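PDB 2WAG: lysozyme, putative from Bacillus anthracis, which probably hydrolyses the beta-1,4 bond between N-acetylmuramic acid and N-acetylglucosamine in bacterial peptidoglycan, as a family GH25 lysozyme. Local coordinates for residues His74-Asp79 and Lys124-Met129; Asp105-Ala110 and Tyr144-Ala149; Glu148-Tyr153 and Leu174-Lys179. All coordinates share one frame; numbering follows the deposited sequence.

The three contacts follow one another through neighbouring elements of a TIM-barrel fold; interactions 2 and 3 lie on the same side of its centre. Interaction 1 packs helix 119-137 against the end of strand 69-75 and the loop after it. It is buried and apolar. Interaction 2 is also buried but more polar: it pairs strands 103-106 and 142-145 and places acidic side chains and a tyrosine together at their ends. The two touch, because strands 69-75 and 103-106 are neighbours in the sheet. Interaction 3 lies further out and is partly buried. It shares Glu148 and Ala149 with interaction 2, and ties helix 147-154 to the loop 174-179 by side-chain hydrogen bonds and one CH-pi contact.

Interaction 1: His74-Asp79 and Lys124-Met129; sequences HFFSFD and KELSVM. With SO4 (sulfate ion), chain G.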
loop_
_atom_site.group_PDB
_atom_site.type_symbol
_atom_site.label_atom_id
_atom_site.label_comp_id
_atom_site.label_asym_id
_atom_site.label_seq_id
_atom_site.Cartn_x
_atom_site.Cartn_y
_atom_site.Cartn_z
ATOM N N HIS A 74 12.911 -7.213 11.471
ATOM C CA HIS A 74 12.645 -8.567 11.047
ATOM C C HIS A 74 11.188 -8.673 10.639
ATOM O O HIS A 74 10.305 -8.252 11.378
ATOM C CB HIS A 74 12.821 -9.521 12.230
ATOM C CG HIS A 74 12.632 -10.948 11.838
ATOM N ND1 HIS A 74 11.486 -11.683 12.074
ATOM C CD2 HIS A 74 13.471 -11.758 11.165
ATOM C CE1 HIS A 74 11.638 -12.899 11.559
ATOM N NE2 HIS A 74 12.841 -12.970 11.020
ATOM N N PHE A 75 10.927 -9.250 9.464
ATOM C CA PHE A 75 9.554 -9.481 9.056
ATOM C C PHE A 75 9.124 -10.874 9.551
ATOM O O PHE A 75 9.656 -11.890 9.111
ATOM C CB PHE A 75 9.393 -9.314 7.541
ATOM C CG PHE A 75 7.966 -9.203 7.112
ATOM C CD1 PHE A 75 7.424 -7.973 6.718
ATOM C CD2 PHE A 75 7.144 -10.310 7.141
ATOM C CE1 PHE A 75 6.079 -7.889 6.344
ATOM C CE2 PHE A 75 5.817 -10.233 6.774
ATOM C CZ PHE A 75 5.281 -9.017 6.371
ATOM N N PHE A 76 8.191 -10.903 10.491
ATOM C CA PHE A 76 7.779 -12.134 11.158
ATOM C C PHE A 76 7.078 -13.123 10.235
ATOM O O PHE A 76 6.268 -12.725 9.387
ATOM C CB PHE A 76 6.856 -11.747 12.316
ATOM C CG PHE A 76 6.471 -12.882 13.234
ATOM C CD1 PHE A 76 7.389 -13.444 14.114
ATOM C CD2 PHE A 76 5.162 -13.355 13.237
ATOM C CE1 PHE A 76 6.992 -14.507 14.974
ATOM C CE2 PHE A 76 4.763 -14.365 14.106
ATOM C CZ PHE A 76 5.674 -14.941 14.956
ATOM N N SER A 77 7.390 -14.404 10.412
ATOM C CA SER A 77 6.696 -15.491 9.749
ATOM C C SER A 77 5.803 -16.222 10.741
ATOM O O SER A 77 6.207 -16.502 11.873
ATOM C CB SER A 77 7.696 -16.480 9.170
ATOM O OG SER A 77 6.993 -17.628 8.717
ATOM N N PHE A 78 4.590 -16.554 10.319
ATOM C CA PHE A 78 3.689 -17.389 11.108
ATOM C C PHE A 78 4.015 -18.874 10.999
ATOM O O PHE A 78 3.349 -19.689 11.636
ATOM C CB PHE A 78 2.246 -17.121 10.676
ATOM C CG PHE A 78 1.811 -15.711 10.935
ATOM C CD1 PHE A 78 1.609 -15.267 12.221
ATOM C CD2 PHE A 78 1.613 -14.816 9.887
ATOM C CE1 PHE A 78 1.212 -13.952 12.492
ATOM C CE2 PHE A 78 1.217 -13.505 10.155
ATOM C CZ PHE A 78 1.013 -13.078 11.445
ATOM N N ASP A 79 5.034 -19.221 10.211
ATOM C CA ASP A 79 5.258 -20.625 9.872
ATOM C C ASP A 79 6.589 -21.209 10.281
ATOM O O ASP A 79 6.909 -22.325 9.875
ATOM C CB ASP A 79 4.987 -20.835 8.392
ATOM C CG ASP A 79 3.509 -20.775 8.105
ATOM O OD1 ASP A 79 2.765 -21.652 8.582
ATOM O OD2 ASP A 79 3.062 -19.808 7.469
ATOM N N LYS A 124 3.320 -17.567 21.590
ATOM C CA LYS A 124 4.432 -18.462 21.915
ATOM C C LYS A 124 5.701 -18.059 21.167
ATOM O O LYS A 124 6.792 -17.937 21.742
ATOM C CB LYS A 124 4.121 -19.926 21.535
ATOM C CG LYS A 124 3.092 -20.613 22.385
ATOM C CD LYS A 124 2.939 -22.076 21.912
ATOM C CE LYS A 124 1.766 -22.769 22.534
ATOM N NZ LYS A 124 1.804 -24.231 22.222
ATOM N N GLU A 125 5.579 -17.887 19.850
ATOM C CA GLU A 125 6.761 -17.720 19.037
ATOM C C GLU A 125 7.300 -16.291 19.114
ATOM O O GLU A 125 8.507 -16.073 19.192
ATOM C CB GLU A 125 6.482 -18.119 17.580
ATOM C CG GLU A 125 5.921 -19.542 17.435
ATOM C CD GLU A 125 6.770 -20.612 18.097
ATOM O OE1 GLU A 125 7.997 -20.443 18.201
ATOM O OE2 GLU A 125 6.174 -21.658 18.473
ATOM N N LEU A 126 6.387 -15.319 19.101
ATOM C CA LEU A 126 6.826 -13.930 19.181
ATOM C C LEU A 126 7.494 -13.657 20.549
ATOM O O LEU A 126 8.469 -12.912 20.640
ATOM C CB LEU A 126 5.640 -12.996 18.943
ATOM C CG LEU A 126 5.910 -11.504 18.787
ATOM C CD1 LEU A 126 6.894 -11.271 17.656
ATOM C CD2 LEU A 126 4.576 -10.856 18.442
ATOM N N SER A 127 6.982 -14.280 21.610
ATOM C CA SER A 127 7.585 -14.061 22.930
ATOM C C SER A 127 9.001 -14.600 23.019
ATOM O O SER A 127 9.868 -13.988 23.648
ATOM C CB SER A 127 6.724 -14.692 24.015
ATOM O OG SER A 127 5.463 -14.067 24.098
ATOM N N VAL A 128 9.249 -15.753 22.389
ATOM C CA VAL A 128 10.607 -16.262 22.319
ATOM C C VAL A 128 11.522 -15.282 21.561
ATOM O O VAL A 128 12.641 -14.991 21.988
ATOM C CB VAL A 128 10.666 -17.655 21.673
ATOM C CG1 VAL A 128 12.106 -18.030 21.369
ATOM C CG2 VAL A 128 9.973 -18.685 22.575
ATOM N N MET A 129 11.049 -14.769 20.420
ATOM C CA MET A 129 11.852 -13.817 19.659
ATOM C C MET A 129 12.203 -12.586 20.490
ATOM O O MET A 129 13.351 -12.137 20.493
ATOM C CB MET A 129 11.092 -13.325 18.439
ATOM C CG MET A 129 11.006 -14.288 17.325
ATOM S SD MET A 129 10.680 -13.453 15.748
ATOM C CE MET A 129 12.087 -12.587 15.516
HETATM S S SO4 G . 9.515 -19.411 7.032
HETATM O O1 SO4 G . 8.727 -18.484 6.237
HETATM O O2 SO4 G . 10.913 -19.144 7.352
HETATM O O3 SO4 G . 9.209 -20.831 6.813
HETATM O O4 SO4 G . 8.884 -19.185 8.354
#
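Met129 reaches two rings at once, His74 and Phe76. Met129 CE lies over one face of the His74 imidazole, 4.0 Å from the ring centroid, a CH-pi contact. The bend at its chi3 (67°) turns CE toward His74. Met129 SD meets the edge of the Phe76 ring, 3.7 Å from Phe76 CD1. This is a Met-aromatic contact made near the ring plane.

Apolar packing adds to the surroundings of Phe76. Leu126 CD1 sits over a face of this ring, 4.2 Å from Phe76 CD1. Glu125 CB comes to the edge at CZ, while its carboxylate leads away to the backbone N of Gly82.

No hydrogen bond crosses between the two segments. The His74 NE2 is bonded to Gly48 O, but ND1 is buried under Met129 and has no polar partner. Within 74-79, Ser77 OG accepts from Asp79 N at 2.9 Å, an ST turn. Ser77 OG also donates to sulfate O4 at 2.5 Å, a bond so short that its exact length is doubtful. The sulfate probably came from the crystallisation liquor.

The contact packs helix 119-137 on the outside of the barrel. Leu126 and Met129 also rest on Ile104 of strand 103-106, and Gln85 of helix 82-92 touches His74, Phe76 and Met129.

Interaction 2: Asp105-Ala110 and Tyr144-Ala149; sequences DVEFYA and YATQEA
Tyr144 lies beside Asp105, and both side chains point the same way from neighbouring parallel strands. Ring carbon CD2 of Tyr144 is 3.3 Å from Asp105 CG, with ring and carboxylate planes 48° apart. Glu107 comes to the same ring at its edge, where Glu107 OE2 lies 3.3 Å from Tyr144 CE2. A water then joins the two side chains: it donates to Glu107 OE1 at 2.7 Å and to Tyr144 OH at 2.8 Å. The hydroxyl is also bonded to Gln184, and Trp164 meets the tyrosine ring edge-to-face.

With chi1 at 65°, Glu107 starts out tucked against its own backbone on both sides, and the chain then runs extended to the tyrosine. Its CB packs on Thr146 CG2. In this crystal Glu107 OE2 accepts from N of Gly2, a residue of the expression tag of the second subunit. The Asp-Val-Glu sequence fits the Asp-X-Glu motif of GH25 active sites.

Val106 supplies the backbone link. Val106 N donates to Tyr144 O at 2.8 Å, almost straight at 176°. Val106 O receives a CA-H contact from Ala145, and Ala149 CB also packs against Val106 O at 3.4 Å. Thr146 is the N-cap of helix 147-154, its OG1 accepting weakly from Ala149 N. A second water bridges this OG1 and Phe108 N.

The contact joins the two strands of a beta-alpha-beta unit whose helix is 119-137. Strand 69-75 flanks strand 103-106, and strand 162-166 flanks strand 142-145.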
loop_
_atom_site.group_PDB
_atom_site.type_symbol
_atom_site.label_atom_id
_atom_site.label_comp_id
_atom_site.label_asym_id
_atom_site.label_seq_id
_atom_site.Cartn_x
_atom_site.Cartn_y
_atom_site.Cartn_z
ATOM N N ASP A 105 8.288 -7.001 12.872
ATOM C CA ASP A 105 7.176 -6.531 12.076
ATOM C C ASP A 105 6.160 -7.678 11.950
ATOM O O ASP A 105 6.480 -8.731 11.377
ATOM C CB ASP A 105 7.758 -6.085 10.724
ATOM C CG ASP A 105 6.726 -5.598 9.723
ATOM O OD1 ASP A 105 5.597 -6.158 9.656
ATOM O OD2 ASP A 105 7.104 -4.685 8.961
ATOM N N VAL A 106 4.980 -7.478 12.533
ATOM C CA VAL A 106 3.927 -8.516 12.587
ATOM C C VAL A 106 2.727 -8.021 11.778
ATOM O O VAL A 106 2.045 -7.051 12.173
ATOM C CB VAL A 106 3.503 -8.801 14.033
ATOM C CG1 VAL A 106 2.473 -9.913 14.080
ATOM C CG2 VAL A 106 4.714 -9.128 14.920
ATOM N N GLU A 107 2.465 -8.672 10.645
ATOM C CA GLU A 107 1.349 -8.238 9.791
ATOM C C GLU A 107 0.996 -9.361 8.836
ATOM O O GLU A 107 1.761 -10.314 8.664
ATOM C CB GLU A 107 1.686 -6.961 9.004
ATOM C CG GLU A 107 2.794 -7.110 7.997
ATOM C CD GLU A 107 3.152 -5.771 7.401
ATOM O OE1 GLU A 107 2.371 -5.263 6.552
ATOM O OE2 GLU A 107 4.195 -5.194 7.781
ATOM N N PHE A 108 -0.165 -9.243 8.206
ATOM C CA PHE A 108 -0.536 -10.253 7.227
ATOM C C PHE A 108 0.246 -10.149 5.922
ATOM O O PHE A 108 0.667 -9.061 5.516
ATOM C CB PHE A 108 -2.032 -10.237 6.967
ATOM C CG PHE A 108 -2.825 -10.676 8.149
ATOM C CD1 PHE A 108 -2.764 -11.998 8.555
ATOM C CD2 PHE A 108 -3.592 -9.791 8.875
ATOM C CE1 PHE A 108 -3.458 -12.435 9.657
ATOM C CE2 PHE A 108 -4.299 -10.229 10.004
ATOM C CZ PHE A 108 -4.232 -11.568 10.380
ATOM N N TYR A 109 0.429 -11.300 5.284
ATOM C CA TYR A 109 1.128 -11.404 4.014
ATOM C C TYR A 109 0.641 -12.661 3.306
ATOM O O TYR A 109 -0.098 -13.457 3.884
ATOM C CB TYR A 109 2.638 -11.478 4.240
ATOM C CG TYR A 109 3.071 -12.650 5.092
ATOM C CD1 TYR A 109 3.439 -13.857 4.512
ATOM C CD2 TYR A 109 3.110 -12.551 6.476
ATOM C CE1 TYR A 109 3.835 -14.931 5.286
ATOM C CE2 TYR A 109 3.505 -13.620 7.259
ATOM C CZ TYR A 109 3.866 -14.807 6.660
ATOM O OH TYR A 109 4.259 -15.872 7.437
ATOM N N ALA A 110 1.054 -12.840 2.057
ATOM C CA ALA A 110 0.643 -14.008 1.286
ATOM C C ALA A 110 -0.851 -14.276 1.450
ATOM O O ALA A 110 -1.679 -13.397 1.205
ATOM C CB ALA A 110 1.452 -15.226 1.699
ATOM N N TYR A 144 6.250 -3.630 15.356
ATOM C CA TYR A 144 5.464 -2.924 14.348
ATOM C C TYR A 144 4.277 -3.791 14.005
ATOM O O TYR A 144 4.423 -5.011 13.838
ATOM C CB TYR A 144 6.297 -2.713 13.090
ATOM C CG TYR A 144 5.477 -2.241 11.900
ATOM C CD1 TYR A 144 5.300 -0.881 11.628
ATOM C CD2 TYR A 144 4.877 -3.175 11.043
ATOM C CE1 TYR A 144 4.551 -0.467 10.520
ATOM C CE2 TYR A 144 4.112 -2.773 9.952
ATOM C CZ TYR A 144 3.969 -1.423 9.682
ATOM O OH TYR A 144 3.253 -1.044 8.567
ATOM N N ALA A 145 3.147 -3.176 13.858
ATOM C CA ALA A 145 1.941 -3.886 13.426
ATOM C C ALA A 145 1.003 -3.005 12.636
ATOM O O ALA A 145 0.989 -1.843 12.844
ATOM C CB ALA A 145 1.188 -4.456 14.631
ATOM N N THR A 146 0.227 -3.644 11.773
ATOM C CA THR A 146 -0.940 -2.994 11.191
ATOM C C THR A 146 -2.090 -3.030 12.214
ATOM O O THR A 146 -2.047 -3.780 13.212
ATOM C CB THR A 146 -1.372 -3.745 9.935
ATOM O OG1 THR A 146 -1.638 -5.101 10.315
ATOM C CG2 THR A 146 -0.283 -3.681 8.851
ATOM N N GLN A 147 -3.133 -2.243 11.980
ATOM C CA GLN A 147 -4.285 -2.238 12.867
ATOM C C GLN A 147 -4.875 -3.637 13.052
ATOM O O GLN A 147 -5.167 -4.050 14.173
ATOM C CB GLN A 147 -5.353 -1.266 12.340
ATOM C CG GLN A 147 -6.544 -1.061 13.284
ATOM C CD GLN A 147 -7.704 -0.326 12.620
ATOM O OE1 GLN A 147 -8.056 -0.601 11.472
ATOM N NE2 GLN A 147 -8.305 0.602 13.344
ATOM N N GLU A 148 -5.052 -4.358 11.953
ATOM C CA GLU A 148 -5.676 -5.678 12.057
ATOM C C GLU A 148 -4.801 -6.658 12.838
ATOM O O GLU A 148 -5.308 -7.426 13.672
ATOM C CB GLU A 148 -6.031 -6.212 10.661
ATOM C CG GLU A 148 -7.169 -5.412 10.020
ATOM C CD GLU A 148 -7.610 -5.942 8.696
ATOM O OE1 GLU A 148 -6.770 -6.518 7.969
ATOM O OE2 GLU A 148 -8.811 -5.767 8.373
ATOM N N ALA A 149 -3.496 -6.645 12.576
ATOM C CA ALA A 149 -2.606 -7.527 13.312
ATOM C C ALA A 149 -2.505 -7.103 14.779
ATOM O O ALA A 149 -2.447 -7.956 15.677
ATOM C CB ALA A 149 -1.233 -7.596 12.634
HETATM O O HOH W 1 2.280 -2.566 6.404
HETATM O O HOH W 2 -1.847 -6.718 8.062
#

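Interaction 3: Glu148-Tyr153 and Leu174-Lys179; sequences EAYDLY and LSDERK
Asp151 OD1 is held by two donors, Ser175 OG at 2.7 Å and a water at 2.7 Å. The water also accepts from Ser175 N at 2.9 Å, which makes a second path between the same two residues. Residues Leu174 to Glu177 form a type I beta turn, closed by a bond from Glu177 N to Leu174 O. The turn belongs to the loop between strands 162-166 and 182-186 of the barrel, and here it meets helix 147-154. The serine hydroxyl comes to OD1 from above the carboxylate plane, 50° out of it.

Tyr150 makes the other bond. With chi1 at -176° its ring swings opposite its own backbone N and reaches from the helix to the turn. Tyr150 OH donates to Asp176 OD1 at 2.7 Å. It meets the syn side of the carboxylate, 18° out of its plane. The other oxygen, Asp176 OD2, accepts from Asp156 N, so both ends of this carboxylate are held. Asp176 OD1 also takes a weak bond from Arg178 N.

Arg178 sits beside the tyrosine hydroxyl. In the conformer given, its guanidinium is bonded to Tyr158 O and Cys161 O. The magnesium site of Ile154 and Ala157 is close by. Ile163 of strand 162-166 touches Tyr150, Leu174 and Arg178, so the contact rests on the sheet.

Leu174 packs over one face of the Tyr150 ring. Leu174 CD2 stands over the ring centre, 3.8 Å from the Tyr150 ring centroid, while Leu174 CD1 lies 3.6 Å from Tyr150 OH.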
loop_
_atom_site.group_PDB
_atom_site.type_symbol
_atom_site.label_atom_id
_atom_site.label_comp_id
_atom_site.label_asym_id
_atom_site.label_seq_id
_atom_site.Cartn_x
_atom_site.Cartn_y
_atom_site.Cartn_z
ATOM N N GLU A 148 -5.052 -4.358 11.953
ATOM C CA GLU A 148 -5.676 -5.678 12.057
ATOM C C GLU A 148 -4.801 -6.658 12.838
ATOM O O GLU A 148 -5.308 -7.426 13.672
ATOM C CB GLU A 148 -6.031 -6.212 10.661
ATOM C CG GLU A 148 -7.169 -5.412 10.020
ATOM C CD GLU A 148 -7.610 -5.942 8.696
ATOM O OE1 GLU A 148 -6.770 -6.518 7.969
ATOM O OE2 GLU A 148 -8.811 -5.767 8.373
ATOM N N ALA A 149 -3.496 -6.645 12.576
ATOM C CA ALA A 149 -2.606 -7.527 13.312
ATOM C C ALA A 149 -2.505 -7.103 14.779
ATOM O O ALA A 149 -2.447 -7.956 15.677
ATOM C CB ALA A 149 -1.233 -7.596 12.634
ATOM N N TYR A 150 -2.480 -5.798 15.033
ATOM C CA TYR A 150 -2.450 -5.328 16.398
ATOM C C TYR A 150 -3.691 -5.839 17.128
ATOM O O TYR A 150 -3.598 -6.412 18.224
ATOM C CB TYR A 150 -2.400 -3.795 16.438
ATOM C CG TYR A 150 -2.264 -3.270 17.847
ATOM C CD1 TYR A 150 -1.002 -3.113 18.416
ATOM C CD2 TYR A 150 -3.379 -2.955 18.629
ATOM C CE1 TYR A 150 -0.853 -2.659 19.715
ATOM C CE2 TYR A 150 -3.241 -2.483 19.929
ATOM C CZ TYR A 150 -1.968 -2.352 20.476
ATOM O OH TYR A 150 -1.825 -1.880 21.760
ATOM N N ASP A 151 -4.864 -5.644 16.541
ATOM C CA ASP A 151 -6.093 -5.998 17.255
ATOM C C ASP A 151 -6.191 -7.495 17.538
ATOM O O ASP A 151 -6.732 -7.894 18.565
ATOM C CB ASP A 151 -7.315 -5.500 16.485
ATOM C CG ASP A 151 -7.457 -3.988 16.539
ATOM O OD1 ASP A 151 -6.754 -3.325 17.336
ATOM O OD2 ASP A 151 -8.305 -3.475 15.780
ATOM N N LEU A 152 -5.632 -8.308 16.647
ATOM C CA LEU A 152 -5.743 -9.759 16.760
ATOM C C LEU A 152 -4.606 -10.447 17.525
ATOM O O LEU A 152 -4.766 -11.583 17.972
ATOM C CB LEU A 152 -5.882 -10.388 15.369
ATOM C CG LEU A 152 -7.266 -10.307 14.724
ATOM C CD1 LEU A 152 -7.183 -10.598 13.234
ATOM C CD2 LEU A 152 -8.235 -11.260 15.407
ATOM N N TYR A 153 -3.455 -9.800 17.681
ATOM C CA TYR A 153 -2.338 -10.422 18.306
ATOM C C TYR A 153 -1.627 -9.604 19.383
ATOM O O TYR A 153 -1.008 -10.158 20.199
ATOM C CB TYR A 153 -1.340 -10.832 17.256
ATOM C CG TYR A 153 -1.902 -11.744 16.198
ATOM C CD1 TYR A 153 -2.531 -12.913 16.545
ATOM C CD2 TYR A 153 -1.825 -11.439 14.880
ATOM C CE1 TYR A 153 -3.045 -13.748 15.571
ATOM C CE2 TYR A 153 -2.334 -12.245 13.928
ATOM C CZ TYR A 153 -2.930 -13.405 14.275
ATOM O OH TYR A 153 -3.448 -14.208 13.285
ATOM N N LEU A 174 -4.510 3.214 19.267
ATOM C CA LEU A 174 -4.499 1.777 19.537
ATOM C C LEU A 174 -5.779 1.427 20.280
ATOM O O LEU A 174 -6.213 2.180 21.154
ATOM C CB LEU A 174 -3.267 1.395 20.368
ATOM C CG LEU A 174 -1.921 1.706 19.690
ATOM C CD1 LEU A 174 -0.755 1.406 20.618
ATOM C CD2 LEU A 174 -1.798 0.941 18.371
ATOM N N SER A 175 -6.372 0.284 19.926
ATOM C CA SER A 175 -7.722 -0.056 20.393
ATOM C C SER A 175 -7.812 -0.339 21.897
ATOM O O SER A 175 -8.906 -0.299 22.460
ATOM C CB SER A 175 -8.277 -1.250 19.615
ATOM O OG SER A 175 -7.418 -2.360 19.792
ATOM N N ASP A 176 -6.688 -0.665 22.523
ATOM C CA ASP A 176 -6.632 -0.847 23.983
ATOM C C ASP A 176 -6.165 0.415 24.712
ATOM O O ASP A 176 -5.865 0.373 25.913
ATOM C CB ASP A 176 -5.751 -2.046 24.363
ATOM C CG ASP A 176 -4.353 -1.970 23.799
ATOM O OD1 ASP A 176 -4.039 -1.032 23.020
ATOM O OD2 ASP A 176 -3.552 -2.868 24.148
ATOM N N GLU A 177 -6.133 1.527 23.975
ATOM C CA GLU A 177 -5.760 2.850 24.513
ATOM C C GLU A 177 -4.298 2.974 24.948
ATOM O O GLU A 177 -3.909 3.908 25.618
ATOM C CB GLU A 177 -6.733 3.307 25.621
ATOM C CG GLU A 177 -8.166 3.448 25.097
ATOM C CD GLU A 177 -9.124 4.060 26.107
ATOM O OE1 GLU A 177 -8.725 4.292 27.272
ATOM O OE2 GLU A 177 -10.287 4.304 25.722
ATOM N N ARG A 178 -3.472 2.004 24.560
ATOM C CA ARG A 178 -2.037 2.115 24.791
ATOM C C ARG A 178 -1.450 3.291 24.034
ATOM O O ARG A 178 -1.957 3.699 22.987
ATOM C CB ARG A 178 -1.296 0.859 24.333
ATOM C CG ARG A 178 -1.208 -0.237 25.362
ATOM C CD ARG A 178 -0.294 -1.345 24.860
ATOM N NE ARG A 178 1.123 -1.003 25.004
ATOM C CZ ARG A 178 2.133 -1.866 24.876
ATOM N NH1 ARG A 178 1.893 -3.134 24.567
ATOM N NH2 ARG A 178 3.392 -1.455 25.051
ATOM N N LYS A 179 -0.350 3.806 24.551
ATOM C CA LYS A 179 0.409 4.838 23.851
ATOM C C LYS A 179 1.381 4.208 22.852
ATOM O O LYS A 179 2.031 3.206 23.151
ATOM C CB LYS A 179 1.184 5.712 24.848
ATOM C CG LYS A 179 0.256 6.500 25.762
ATOM C CD LYS A 179 1.000 7.550 26.569
ATOM C CE LYS A 179 0.151 8.042 27.731
ATOM N NZ LYS A 179 -0.163 6.918 28.667
HETATM O O HOH W 3 -5.804 -0.766 17.263
#